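Local coordinates for protein glycosyl hydrolase 25 (Streptococcus pneumoniae, PDB 4FF5) that probably cleaves glycosidic bonds of bacterial cell-wall peptidoglycan as a family 25 glycosyl hydrolase, and takes part in the invasion of host cells by the pneumococcus, at residues A[158-163]-A[167-172]; A[61-66]-A[101-106]; A[52-57]-A[226-231]; A[110-113]-A[117-120]. All blocks are in the same frame, centred on the assembly; numbering follows the deposited sequence.

Contact 1: residues A[158-163]-A[167-172]; sequences KTMSNM and VENFRA
M160 is the first residue of the loop 158-163 to meet the helix that follows it. Its thioether chain bends at chi3 (73°) and carries the methyl CE to the amide of N169, 4.0 Å from ND2, the two side chains crossing nearly at right angles. N162 then takes the N-cap position, and M163 begins the helix. The carbonyl O of M163 accepts the N-H of V167 at 2.9 Å, a first-turn helical bond that ties the end of the loop to 167-172. A bend at chi2 (53°) turns SD of M163 back toward the loop, where T159 N makes a weak bond to it at 3.4 Å. Beyond the sulfur, CE lies 4.1 Å from the CG2 branch of V167. One turn on, R171 grips E168 side-on, NE to OE1 at 2.7 Å and NH2 to OE2.

M132 of helix 129-143 touches both methionines, and V129 of the same helix reaches N169. V167 faces the sheet instead, against V155 of strand 151-155 and I184 of strand 182-186, so the contact sits where helix 163-177 starts between its helical neighbour and the barrel strands.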
# COMPACT_ATOMS: atom_id res chain seq x y z
N LYS A 158 17.24 3.83 3.54
CA LYS A 158 18.35 3.23 2.81
C LYS A 158 18.88 2.08 3.62
O LYS A 158 19.50 2.28 4.67
CB LYS A 158 19.45 4.26 2.56
CG LYS A 158 20.51 3.74 1.60
CD LYS A 158 21.80 4.54 1.68
CE LYS A 158 22.82 3.86 2.58
NZ LYS A 158 24.12 4.59 2.54
N THR A 159 18.63 0.86 3.15
CA THR A 159 19.05 -0.34 3.88
C THR A 159 20.15 -1.09 3.14
O THR A 159 20.65 -2.11 3.63
CB THR A 159 17.85 -1.29 4.13
OG1 THR A 159 17.19 -1.55 2.87
CG2 THR A 159 16.88 -0.66 5.08
N MET A 160 20.49 -0.57 1.96
CA MET A 160 21.54 -1.10 1.08
C MET A 160 22.23 0.10 0.45
O MET A 160 21.57 1.09 0.15
CB MET A 160 20.93 -1.95 -0.05
CG MET A 160 20.85 -3.42 0.26
SD MET A 160 20.07 -4.40 -1.03
CE MET A 160 21.32 -4.45 -2.32
N SER A 161 23.55 -0.01 0.22
CA SER A 161 24.35 1.09 -0.33
C SER A 161 23.79 1.64 -1.63
O SER A 161 23.70 2.86 -1.82
CB SER A 161 25.80 0.65 -0.55
OG SER A 161 26.41 0.35 0.69
N ASN A 162 23.43 0.73 -2.53
CA ASN A 162 22.72 1.09 -3.76
C ASN A 162 21.26 0.66 -3.56
O ASN A 162 20.86 -0.46 -3.92
CB ASN A 162 23.36 0.43 -5.00
CG ASN A 162 22.86 1.02 -6.32
OD1 ASN A 162 23.66 1.24 -7.26
ND2 ASN A 162 21.58 1.24 -6.43
N MET A 163 20.49 1.55 -2.94
CA MET A 163 19.10 1.27 -2.66
C MET A 163 18.30 1.05 -3.95
O MET A 163 17.39 0.23 -3.97
CB MET A 163 18.48 2.37 -1.78
CG MET A 163 17.23 1.95 -1.02
SD MET A 163 17.46 0.45 -0.03
CE MET A 163 15.71 0.14 0.28
N VAL A 167 16.01 -2.25 -4.43
CA VAL A 167 14.58 -2.11 -4.74
C VAL A 167 14.24 -2.92 -5.99
O VAL A 167 13.24 -3.65 -6.02
CB VAL A 167 14.18 -0.63 -4.91
CG1 VAL A 167 12.81 -0.50 -5.57
CG2 VAL A 167 14.20 0.07 -3.55
N GLU A 168 15.09 -2.79 -7.02
CA GLU A 168 14.93 -3.58 -8.23
C GLU A 168 15.04 -5.08 -7.96
O GLU A 168 14.30 -5.85 -8.55
CB GLU A 168 15.95 -3.16 -9.31
CG GLU A 168 15.99 -4.09 -10.52
CD GLU A 168 14.66 -4.23 -11.26
OE1 GLU A 168 13.72 -3.44 -11.05
OE2 GLU A 168 14.56 -5.14 -12.12
N ASN A 169 15.95 -5.49 -7.08
CA ASN A 169 16.04 -6.91 -6.71
C ASN A 169 14.70 -7.43 -6.18
O ASN A 169 14.22 -8.52 -6.58
CB ASN A 169 17.12 -7.16 -5.66
CG ASN A 169 18.52 -6.86 -6.17
OD1 ASN A 169 18.83 -7.08 -7.35
ND2 ASN A 169 19.38 -6.37 -5.28
N PHE A 170 14.10 -6.64 -5.29
CA PHE A 170 12.80 -6.97 -4.71
C PHE A 170 11.74 -7.06 -5.81
O PHE A 170 11.03 -8.07 -5.90
CB PHE A 170 12.43 -5.92 -3.66
CG PHE A 170 11.30 -6.32 -2.72
CD1 PHE A 170 9.98 -6.40 -3.17
CD2 PHE A 170 11.56 -6.59 -1.39
CE1 PHE A 170 8.95 -6.74 -2.30
CE2 PHE A 170 10.53 -6.94 -0.51
CZ PHE A 170 9.22 -7.02 -0.97
N ARG A 171 11.62 -6.00 -6.62
CA ARG A 171 10.66 -5.95 -7.72
C ARG A 171 10.77 -7.14 -8.70
O ARG A 171 9.78 -7.79 -9.01
CB ARG A 171 10.82 -4.63 -8.51
CG ARG A 171 9.66 -4.35 -9.45
CD ARG A 171 10.11 -3.55 -10.69
NE ARG A 171 11.15 -4.26 -11.43
CZ ARG A 171 10.93 -5.25 -12.30
NH1 ARG A 171 9.70 -5.67 -12.55
NH2 ARG A 171 11.97 -5.84 -12.91
N ALA A 172 11.99 -7.37 -9.20
CA ALA A 172 12.27 -8.48 -10.11
C ALA A 172 11.86 -9.83 -9.54
O ALA A 172 11.27 -10.67 -10.24
CB ALA A 172 13.75 -8.49 -10.48

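Contact 2: residues A[61-66]-A[101-106]; sequences QRPEEI and DKAYKS. With EDO (1,2-ethanediol), chain C.
The pyrrolidine ring of P63 packs against the first turn of helix 104-112, touching A103 and S106 where the loop after strand 54-57 meets the start of the helix that follows strand 77-84, at the end of the strands where TIM barrels carry their active sites. CG of the proline does most of the touching: it is 3.6 Å from S106 CB and 3.7 Å from A103 CB, two carbons offered by residues three apart. The neighbouring ring atoms share the load, CB leaning on S106 and CD on A103. No hydrogen bond joins the two segments, and the fit is one of small apolar groups.

D101, just before the turn into the helix, caps the helical side. Its OD1 accepts the N-H of A103 at 2.8 Å, a capping bond in which the donor comes from the anti side, 28° out of the carboxylate plane. The other oxygen, OD2, is held by R81 in a salt bridge and by the N-H of G59, so this one carboxylate also ties strand 77-84 to the loop after strand 54-57. K102 reaches outward on an extended chain; its NZ meets both hydroxyls of a 1,2-ethanediol, O1 at 3.2 Å and, in a weak bond, O2 at 2.9 Å, a molecule probably picked up from the crystallisation liquor, and its charge lies against the ring of F96.

Y68 of helix 68-73 and H107 of helix 104-112 also touch P63, which leaves the proline set between the two helices, while Y104 turns to V80 and V82 of strand 77-84.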
# COMPACT_ATOMS: atom_id res chain seq x y z
N GLN A 61 -2.99 -0.96 13.36
CA GLN A 61 -4.42 -0.77 13.47
C GLN A 61 -5.08 -2.11 13.83
O GLN A 61 -5.24 -2.97 12.98
CB GLN A 61 -4.99 -0.22 12.15
CG GLN A 61 -4.58 1.20 11.85
CD GLN A 61 -3.12 1.33 11.44
OE1 GLN A 61 -2.64 0.61 10.57
NE2 GLN A 61 -2.40 2.25 12.09
N ARG A 62 -5.45 -2.27 15.10
CA ARG A 62 -6.00 -3.54 15.60
C ARG A 62 -7.41 -3.84 15.06
O ARG A 62 -8.34 -3.03 15.25
CB ARG A 62 -5.97 -3.57 17.14
CG ARG A 62 -4.62 -3.16 17.71
CD ARG A 62 -4.67 -2.96 19.22
NE ARG A 62 -4.46 -4.22 19.93
N PRO A 63 -7.57 -4.99 14.37
CA PRO A 63 -8.86 -5.42 13.81
C PRO A 63 -10.01 -5.38 14.82
O PRO A 63 -11.13 -5.01 14.45
CB PRO A 63 -8.57 -6.85 13.36
CG PRO A 63 -7.14 -6.79 12.92
CD PRO A 63 -6.49 -5.91 13.96
N GLU A 64 -9.73 -5.72 16.09
CA GLU A 64 -10.76 -5.71 17.13
C GLU A 64 -11.24 -4.30 17.46
O GLU A 64 -12.28 -4.11 18.09
CB GLU A 64 -10.30 -6.46 18.40
CG GLU A 64 -9.34 -5.69 19.31
CD GLU A 64 -7.90 -6.16 19.20
OE1 GLU A 64 -7.06 -5.64 19.96
N GLU A 65 -10.47 -3.30 17.03
CA GLU A 65 -10.88 -1.91 17.23
C GLU A 65 -11.54 -1.32 15.99
O GLU A 65 -12.03 -0.18 16.01
CB GLU A 65 -9.71 -1.06 17.71
CG GLU A 65 -9.39 -1.23 19.19
CD GLU A 65 -8.00 -0.77 19.56
OE1 GLU A 65 -7.46 0.12 18.87
OE2 GLU A 65 -7.44 -1.30 20.54
N ILE A 66 -11.62 -2.12 14.93
CA ILE A 66 -12.27 -1.70 13.67
C ILE A 66 -13.68 -2.27 13.49
O ILE A 66 -13.86 -3.49 13.45
CB ILE A 66 -11.43 -2.07 12.43
CG1 ILE A 66 -10.04 -1.42 12.51
CG2 ILE A 66 -12.16 -1.64 11.16
CD1 ILE A 66 -9.03 -2.04 11.56
N ASP A 101 3.25 -9.42 9.08
CA ASP A 101 2.34 -8.54 9.79
C ASP A 101 1.32 -9.36 10.62
O ASP A 101 0.80 -10.39 10.15
CB ASP A 101 1.63 -7.61 8.79
CG ASP A 101 0.76 -6.57 9.47
OD1 ASP A 101 -0.36 -6.93 9.89
OD2 ASP A 101 1.17 -5.38 9.56
N LYS A 102 1.04 -8.91 11.83
CA LYS A 102 0.15 -9.65 12.75
C LYS A 102 -1.36 -9.50 12.49
O LYS A 102 -2.16 -10.24 13.06
CB LYS A 102 0.49 -9.34 14.22
CG LYS A 102 1.78 -10.02 14.67
CD LYS A 102 2.09 -9.70 16.13
CE LYS A 102 3.29 -10.51 16.59
NZ LYS A 102 3.65 -10.08 17.97
N ALA A 103 -1.76 -8.57 11.61
CA ALA A 103 -3.18 -8.33 11.36
C ALA A 103 -3.65 -8.57 9.92
O ALA A 103 -4.86 -8.55 9.68
CB ALA A 103 -3.58 -6.91 11.81
N TYR A 104 -2.73 -8.81 8.98
CA TYR A 104 -3.09 -8.74 7.56
C TYR A 104 -4.24 -9.68 7.14
O TYR A 104 -5.09 -9.29 6.34
CB TYR A 104 -1.86 -8.91 6.64
CG TYR A 104 -1.44 -10.35 6.44
CD1 TYR A 104 -1.82 -11.06 5.31
CD2 TYR A 104 -0.67 -11.01 7.40
CE1 TYR A 104 -1.43 -12.39 5.12
CE2 TYR A 104 -0.28 -12.33 7.23
CZ TYR A 104 -0.66 -13.02 6.10
OH TYR A 104 -0.26 -14.33 5.96
N LYS A 105 -4.30 -10.89 7.69
CA LYS A 105 -5.37 -11.83 7.31
C LYS A 105 -6.73 -11.26 7.66
O LYS A 105 -7.68 -11.34 6.86
CB LYS A 105 -5.19 -13.19 8.00
CG LYS A 105 -3.92 -13.94 7.67
CD LYS A 105 -3.94 -15.30 8.35
CE LYS A 105 -2.86 -16.20 7.79
NZ LYS A 105 -2.72 -17.46 8.57
N SER A 106 -6.83 -10.68 8.86
CA SER A 106 -8.04 -10.00 9.30
C SER A 106 -8.44 -8.81 8.44
O SER A 106 -9.61 -8.69 8.00
CB SER A 106 -7.89 -9.54 10.74
OG SER A 106 -7.96 -10.66 11.61
C1 EDO C . 7.15 -11.83 19.45
O1 EDO C . 6.44 -11.57 18.23
C2 EDO C . 6.52 -11.06 20.60
O2 EDO C . 5.14 -10.71 20.33

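Contact 3: residues A[52-57]-A[226-231]; sequences KPIIDL and YDIHQY
OD1 of D56 is gripped by two amide groups: NE2 of Q230 donates to it at 2.9 Å, and ND2 of N247 makes a second bond. The Q230 bond is moderately straight (154° at the hydrogen) and meets the oxygen on the syn side, 34° above the carboxylate plane, while staying close to the plane of its own amide. With CG of D56 wedged between backbone N and carbonyl carbon (chi1 62°), the carboxylate is carried across to the extended side chain of Q230. NE2 has a further acceptor in water 1, at 2.9 Å, which makes a weak bond to D56 OD2. The carboxylate of D56 needs an N-H facing it, which supports the modelled amide orientation, while OE1 is hydrogen-bonded to the hydroxyls of Y209 and Y185.

Strands 54-57 and 228-232 are not neighbours in this TIM barrel. Strand 244-249, which supplies N247, runs between them and closes the barrel against the first strand, and the side chains meet across its interior. D56 lies toward the C-terminal end of its strand, so its carboxylate and Q230 probably face the end where TIM-barrel enzymes keep their active sites.

Two residues earlier on each strand the meeting turns apolar. CD1 of I228 lies 3.7 Å from CD1 of I54, the two chains crossing at a slant. W205 touches I228 and D56, and helix 255-263 adds L262 and F263.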
# COMPACT_ATOMS: atom_id res chain seq x y z
N LYS A 52 -15.04 8.35 -1.89
CA LYS A 52 -14.62 8.03 -0.55
C LYS A 52 -13.12 7.73 -0.59
O LYS A 52 -12.60 7.30 -1.63
CB LYS A 52 -15.43 6.85 -0.01
CG LYS A 52 -16.81 7.26 0.51
CD LYS A 52 -17.84 6.16 0.30
CE LYS A 52 -19.21 6.53 0.87
NZ LYS A 52 -19.54 7.97 0.72
N PRO A 53 -12.40 7.98 0.51
CA PRO A 53 -10.94 7.90 0.46
C PRO A 53 -10.42 6.46 0.40
O PRO A 53 -11.15 5.51 0.72
CB PRO A 53 -10.52 8.54 1.78
CG PRO A 53 -11.66 8.30 2.70
CD PRO A 53 -12.89 8.38 1.85
N ILE A 54 -9.17 6.31 -0.03
CA ILE A 54 -8.45 5.04 0.02
C ILE A 54 -7.58 5.04 1.29
O ILE A 54 -6.82 5.99 1.52
CB ILE A 54 -7.57 4.83 -1.23
CG1 ILE A 54 -8.46 4.72 -2.50
CG2 ILE A 54 -6.62 3.64 -1.06
CD1 ILE A 54 -7.73 5.14 -3.76
N ILE A 55 -7.70 3.99 2.10
CA ILE A 55 -6.88 3.88 3.29
C ILE A 55 -5.77 2.84 3.11
O ILE A 55 -5.81 1.99 2.21
CB ILE A 55 -7.72 3.54 4.56
CG1 ILE A 55 -8.31 2.12 4.45
CG2 ILE A 55 -8.79 4.62 4.77
CD1 ILE A 55 -9.06 1.66 5.70
N ASP A 56 -4.74 2.96 3.95
CA ASP A 56 -3.77 1.89 4.14
C ASP A 56 -3.69 1.58 5.64
O ASP A 56 -3.83 2.48 6.48
CB ASP A 56 -2.41 2.15 3.47
CG ASP A 56 -1.70 3.38 4.02
OD1 ASP A 56 -1.85 4.48 3.44
OD2 ASP A 56 -0.98 3.24 5.05
N LEU A 57 -3.52 0.29 5.93
CA LEU A 57 -3.61 -0.26 7.27
C LEU A 57 -2.51 -1.27 7.44
O LEU A 57 -2.04 -1.87 6.46
CB LEU A 57 -4.92 -1.03 7.43
CG LEU A 57 -6.25 -0.32 7.42
CD1 LEU A 57 -7.32 -1.38 7.24
CD2 LEU A 57 -6.44 0.41 8.74
N TYR A 226 2.53 10.29 -10.86
CA TYR A 226 2.08 9.32 -9.87
C TYR A 226 0.54 9.09 -9.94
O TYR A 226 -0.21 9.98 -10.37
CB TYR A 226 2.54 9.79 -8.49
CG TYR A 226 1.98 11.16 -8.14
CD1 TYR A 226 0.77 11.28 -7.45
CD2 TYR A 226 2.66 12.33 -8.51
CE1 TYR A 226 0.25 12.53 -7.16
CE2 TYR A 226 2.13 13.58 -8.24
CZ TYR A 226 0.93 13.67 -7.56
OH TYR A 226 0.42 14.91 -7.24
N ASP A 227 0.10 7.92 -9.49
CA ASP A 227 -1.32 7.56 -9.54
C ASP A 227 -2.05 7.86 -8.24
O ASP A 227 -3.27 8.08 -8.23
CB ASP A 227 -1.45 6.05 -9.80
CG ASP A 227 -1.17 5.68 -11.23
OD1 ASP A 227 -1.25 6.55 -12.12
OD2 ASP A 227 -0.89 4.49 -11.48
N ILE A 228 -1.33 7.85 -7.13
CA ILE A 228 -2.00 7.90 -5.83
C ILE A 228 -1.09 8.62 -4.81
O ILE A 228 0.13 8.52 -4.87
CB ILE A 228 -2.45 6.46 -5.40
CG1 ILE A 228 -3.17 6.47 -4.03
CG2 ILE A 228 -1.30 5.45 -5.50
CD1 ILE A 228 -4.02 5.23 -3.77
N HIS A 229 -1.74 9.38 -3.93
CA HIS A 229 -1.09 10.32 -3.02
C HIS A 229 -1.50 10.02 -1.60
O HIS A 229 -2.69 10.07 -1.24
CB HIS A 229 -1.46 11.74 -3.45
CG HIS A 229 -1.16 12.82 -2.43
ND1 HIS A 229 -1.89 13.95 -2.36
CD2 HIS A 229 -0.16 12.92 -1.45
CE1 HIS A 229 -1.41 14.73 -1.37
NE2 HIS A 229 -0.35 14.11 -0.82
N GLN A 230 -0.53 9.70 -0.77
CA GLN A 230 -0.78 9.53 0.64
C GLN A 230 -0.73 10.89 1.32
O GLN A 230 0.36 11.46 1.48
CB GLN A 230 0.26 8.62 1.26
CG GLN A 230 -0.16 8.10 2.63
CD GLN A 230 0.93 7.28 3.26
OE1 GLN A 230 2.02 7.80 3.58
NE2 GLN A 230 0.64 5.99 3.49
N TYR A 231 -1.89 11.44 1.71
CA TYR A 231 -1.91 12.86 2.09
C TYR A 231 -1.83 13.18 3.59
O TYR A 231 -1.58 14.32 3.96
CB TYR A 231 -3.06 13.62 1.42
CG TYR A 231 -4.48 13.29 1.89
CD1 TYR A 231 -4.99 13.83 3.07
CD2 TYR A 231 -5.32 12.47 1.12
CE1 TYR A 231 -6.30 13.55 3.49
CE2 TYR A 231 -6.62 12.20 1.52
CZ TYR A 231 -7.11 12.74 2.69
OH TYR A 231 -8.41 12.46 3.06
O HOH W 1 2.19 3.68 4.23

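Contact 4: residues A[110-113]-A[117-120]; sequences ELQK and PVAV
V118 places CG1 opposite its backbone N (chi1 179°), which leaves CG2 on the far side from the carbonyl carbon, and this second methyl is the branch that meets the helix. Q112 has CG beside its own backbone N (chi1 -76°) and an extended chain beyond, so its aliphatic part passes across the valine before the amide reaches the water at the start of the strand. CG2 of V118 consequently rests against two helix residues in succession: it is 3.7 Å from L111 CB and 3.9 Å from Q112 CG. The CB of V118 points to the helix, whereas that of A119, next along the strand, turns the other way.

A water completes the join. Water 2 accepts from Q112 NE2 at 2.9 Å and from the backbone N-H of V118 at 3.0 Å, linking the polar end of the helix side chain to the first residue of strand 118-123. NE2 is also bonded to the carbonyl of Y146, so the amide is steered by that loop as well as by the water.

L111 reaches on to A78 and to Y68 of helix 68-73, and V118 to V80, which brings strand 77-84 under the same apolar layer. Helix 104-112 thus runs between two adjacent parallel strands, 77-84 and 118-123, and packs on both: the beta-alpha-beta unit from which a TIM barrel is built, with the contact at the short return from helix to strand.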
# COMPACT_ATOMS: atom_id res chain seq x y z
N GLU A 110 -11.76 -9.37 6.13
CA GLU A 110 -12.92 -8.60 6.57
C GLU A 110 -13.37 -7.55 5.55
O GLU A 110 -14.57 -7.25 5.40
CB GLU A 110 -12.69 -7.97 7.95
CG GLU A 110 -12.49 -8.98 9.09
CD GLU A 110 -13.78 -9.54 9.70
OE1 GLU A 110 -14.87 -9.45 9.11
OE2 GLU A 110 -13.68 -10.08 10.82
N LEU A 111 -12.41 -7.00 4.82
CA LEU A 111 -12.72 -5.99 3.83
C LEU A 111 -13.20 -6.63 2.54
O LEU A 111 -14.15 -6.14 1.90
CB LEU A 111 -11.46 -5.12 3.60
CG LEU A 111 -11.31 -3.70 4.18
CD1 LEU A 111 -12.30 -3.23 5.24
CD2 LEU A 111 -9.87 -3.40 4.59
N GLN A 112 -12.56 -7.72 2.14
CA GLN A 112 -12.95 -8.40 0.90
C GLN A 112 -14.38 -8.95 1.00
O GLN A 112 -15.13 -8.90 0.03
CB GLN A 112 -11.98 -9.52 0.55
CG GLN A 112 -10.69 -8.99 -0.03
CD GLN A 112 -9.77 -10.06 -0.54
OE1 GLN A 112 -9.79 -11.20 -0.06
NE2 GLN A 112 -8.96 -9.71 -1.52
N LYS A 113 -14.74 -9.45 2.18
CA LYS A 113 -16.09 -10.01 2.38
C LYS A 113 -17.14 -8.92 2.27
O LYS A 113 -18.29 -9.20 2.00
CB LYS A 113 -16.19 -10.74 3.72
CG LYS A 113 -16.26 -9.85 4.95
N PRO A 117 -12.26 -3.49 -2.53
CA PRO A 117 -11.07 -4.04 -3.15
C PRO A 117 -9.83 -3.73 -2.29
O PRO A 117 -9.73 -2.65 -1.69
CB PRO A 117 -11.04 -3.36 -4.51
CG PRO A 117 -11.70 -2.05 -4.28
CD PRO A 117 -12.74 -2.28 -3.23
N VAL A 118 -8.92 -4.69 -2.23
CA VAL A 118 -7.81 -4.64 -1.30
C VAL A 118 -6.53 -4.97 -2.05
O VAL A 118 -6.45 -5.98 -2.76
CB VAL A 118 -7.99 -5.67 -0.16
CG1 VAL A 118 -6.81 -5.64 0.81
CG2 VAL A 118 -9.30 -5.42 0.59
N ALA A 119 -5.54 -4.10 -1.89
CA ALA A 119 -4.20 -4.33 -2.40
C ALA A 119 -3.31 -4.56 -1.19
O ALA A 119 -3.78 -4.45 -0.05
CB ALA A 119 -3.75 -3.10 -3.18
N VAL A 120 -2.04 -4.87 -1.41
CA VAL A 120 -1.15 -5.17 -0.31
C VAL A 120 0.16 -4.39 -0.44
O VAL A 120 0.51 -3.96 -1.53
CB VAL A 120 -0.85 -6.69 -0.17
CG1 VAL A 120 -2.09 -7.45 0.33
CG2 VAL A 120 -0.27 -7.28 -1.47
O HOH W 2 -9.49 -7.48 -3.32

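In the fold
Contacts 2 and 4 lie along helix 104-112, contact 2 at its start and contact 4 at its end, with centres about 12 Å apart. Contact 3 joins the first and seventh strands of the barrel across its interior and encloses the other three within its loop along the chain. It touches contact 4, where L57 CD1 lies 4.2 Å from L111 CD2, and adjoins contact 2 in sequence. Contact 1 stands apart, about 28 Å from contacts 2 and 4 between centres, and on the opposite side of the chain's centre from contacts 3 and 4. Contacts 1 and 2 use loops leaving C-terminal strand ends, and D56 with Q230 probably faces that end, where TIM-barrel enzymes bind substrate.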